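Local coordinates for protein lipase (Streptomyces rimosus, PDB 5MAL) that hydrolyses triacylglycerols and other esters, preferring medium-length acyl chains, as a secreted serine lipase of the GDSL family, at residues A[72-78]-A[133-139]. Sequence-based numbering, arbitrary orientation. Where two conformers were deposited one is given.
Sequences TDLVSIT and AAQVVVL
Leu74 and Val137 meet on one face of two parallel strands, 74-78 and 135-139, whose segment axes diverge by 14°. From CB, which lies 4.1 Å from Gln135 O, the Leu74 chain leaves with CG anti to the backbone N (chi1 177°). Its branch CD1 leans toward the neighbouring strand, 3.4 Å from Gln135 O and 3.9 Å from Val137 CG2. Trp38 of helix 34-40 also packs on this leucine. On the other face, Ile77 and Val138 stand side by side and point the same way, with Ile77 CG2 3.8 Å from Val138 CG2, while Val75 CG2 reaches back to Ala134 CB.

Five backbone hydrogen bonds join the pair. The straightest runs from Val137 N to Val75 O (2.7 Å, 173° at the hydrogen); at the N-terminal end Gln135 N donates to Asp73 O from above the carbonyl plane. There a water also links Thr72 O to Ala133 N.

At the far end Thr78 CG2 rests 3.7 Å from Leu139 CB, and Thr78 OG1 is hydrogen-bonded to Ser12 OG and Asp9 OD1. Strands 74-78 and 135-139 are neighbours in the central parallel sheet of the SGNH-hydrolase alpha/beta fold, with the side chain of Thr78 about 7 Å from that of the nucleophile Ser10.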
loop_
_atom_site.group_PDB
_atom_site.type_symbol
_atom_site.label_atom_id
_atom_site.label_comp_id
_atom_site.label_asym_id
_atom_site.label_seq_id
_atom_site.Cartn_x
_atom_site.Cartn_y
_atom_site.Cartn_z
ATOM N N THR A 72 -4.947 12.414 17.724
ATOM C CA THR A 72 -5.282 11.524 16.617
ATOM C C THR A 72 -6.115 10.342 17.096
ATOM O O THR A 72 -5.768 9.699 18.095
ATOM C CB THR A 72 -4.018 11.020 15.930
ATOM O OG1 THR A 72 -3.204 12.149 15.579
ATOM C CG2 THR A 72 -4.361 10.224 14.663
ATOM N N ASP A 73 -7.207 10.070 16.380
ATOM C CA ASP A 73 -8.118 8.964 16.705
ATOM C C ASP A 73 -7.867 7.737 15.852
ATOM O O ASP A 73 -8.093 6.600 16.280
ATOM C CB ASP A 73 -9.572 9.396 16.507
ATOM C CG ASP A 73 -9.962 10.531 17.426
ATOM O OD1 ASP A 73 -10.265 10.261 18.602
ATOM O OD2 ASP A 73 -9.935 11.692 16.973
ATOM N N LEU A 74 -7.478 7.986 14.609
ATOM C CA LEU A 74 -7.294 6.911 13.645
ATOM C C LEU A 74 -6.053 7.167 12.814
ATOM O O LEU A 74 -5.828 8.282 12.351
ATOM C CB LEU A 74 -8.526 6.789 12.746
ATOM C CG LEU A 74 -8.515 5.755 11.616
ATOM C CD1 LEU A 74 -8.402 4.325 12.160
ATOM C CD2 LEU A 74 -9.749 5.890 10.730
ATOM N N VAL A 75 -5.225 6.141 12.663
ATOM C CA VAL A 75 -4.101 6.215 11.756
ATOM C C VAL A 75 -4.186 5.033 10.801
ATOM O O VAL A 75 -4.384 3.897 11.229
ATOM C CB VAL A 75 -2.745 6.179 12.495
ATOM C CG1 VAL A 75 -1.595 6.160 11.500
ATOM C CG2 VAL A 75 -2.620 7.355 13.442
ATOM N N SER A 76 -4.060 5.299 9.510
ATOM C CA SER A 76 -3.930 4.209 8.552
ATOM C C SER A 76 -2.588 4.314 7.851
ATOM O O SER A 76 -2.027 5.401 7.717
ATOM C CB SER A 76 -5.062 4.214 7.520
ATOM O OG SER A 76 -5.095 5.429 6.798
ATOM N N ILE A 77 -2.076 3.190 7.368
ATOM C CA ILE A 77 -0.823 3.250 6.638
ATOM C C ILE A 77 -0.619 2.030 5.760
ATOM O O ILE A 77 -0.996 0.922 6.132
ATOM C CB ILE A 77 0.368 3.402 7.615
ATOM C CG1 ILE A 77 1.669 3.659 6.847
ATOM C CG2 ILE A 77 0.463 2.182 8.550
ATOM C CD1 ILE A 77 2.813 4.133 7.741
ATOM N N THR A 78 -0.097 2.269 4.560
ATOM C CA THR A 78 0.580 1.244 3.777
ATOM C C THR A 78 1.988 1.785 3.590
ATOM O O THR A 78 2.160 2.902 3.148
ATOM C CB THR A 78 -0.079 0.959 2.393
ATOM O OG1 THR A 78 -0.107 2.159 1.621
ATOM C CG2 THR A 78 -1.499 0.439 2.546
ATOM N N ALA A 133 -3.548 6.923 21.791
ATOM C CA ALA A 133 -4.957 6.552 21.863
ATOM C C ALA A 133 -5.497 6.174 20.494
ATOM O O ALA A 133 -6.611 5.656 20.372
ATOM C CB ALA A 133 -5.778 7.690 22.461
ATOM N N ALA A 134 -4.712 6.440 19.456
ATOM C CA ALA A 134 -5.207 6.239 18.104
ATOM C C ALA A 134 -5.407 4.764 17.834
ATOM O O ALA A 134 -4.595 3.919 18.232
ATOM C CB ALA A 134 -4.244 6.853 17.060
ATOM N N GLN A 135 -6.521 4.448 17.199
ATOM C CA GLN A 135 -6.687 3.126 16.607
ATOM C C GLN A 135 -5.856 3.138 15.339
ATOM O O GLN A 135 -5.971 4.055 14.521
ATOM C CB GLN A 135 -8.152 2.790 16.294
ATOM C CG GLN A 135 -9.070 2.538 17.501
ATOM C CD GLN A 135 -8.796 1.227 18.255
ATOM O OE1 GLN A 135 -7.694 0.993 18.771
ATOM N NE2 GLN A 135 -9.818 0.382 18.347
ATOM N N VAL A 136 -4.995 2.143 15.179
ATOM C CA VAL A 136 -4.068 2.143 14.062
ATOM C C VAL A 136 -4.343 0.967 13.156
ATOM O O VAL A 136 -4.422 -0.172 13.609
ATOM C CB VAL A 136 -2.614 2.114 14.556
ATOM C CG1 VAL A 136 -1.653 2.173 13.405
ATOM C CG2 VAL A 136 -2.359 3.297 15.476
ATOM N N VAL A 137 -4.526 1.253 11.872
ATOM C CA VAL A 137 -4.787 0.195 10.915
ATOM C C VAL A 137 -3.669 0.165 9.893
ATOM O O VAL A 137 -3.504 1.106 9.103
ATOM C CB VAL A 137 -6.117 0.389 10.179
ATOM C CG1 VAL A 137 -6.438 -0.867 9.359
ATOM C CG2 VAL A 137 -7.232 0.709 11.153
ATOM N N VAL A 138 -2.901 -0.911 9.906
ATOM C CA VAL A 138 -1.903 -1.122 8.865
ATOM C C VAL A 138 -2.543 -1.963 7.778
ATOM O O VAL A 138 -3.100 -3.022 8.052
ATOM C CB VAL A 138 -0.659 -1.827 9.392
ATOM C CG1 VAL A 138 0.348 -1.975 8.257
ATOM C CG2 VAL A 138 -0.064 -1.048 10.547
ATOM N N LEU A 139 -2.510 -1.481 6.548
ATOM C CA LEU A 139 -3.098 -2.234 5.468
ATOM C C LEU A 139 -1.976 -2.843 4.651
ATOM O O LEU A 139 -0.918 -2.233 4.478
ATOM C CB LEU A 139 -3.986 -1.350 4.615
ATOM C CG LEU A 139 -5.285 -0.910 5.297
ATOM C CD1 LEU A 139 -5.132 0.383 6.088
ATOM C CD2 LEU A 139 -6.371 -0.759 4.249
HETATM O O HOH W 1 -3.940 9.459 20.076
#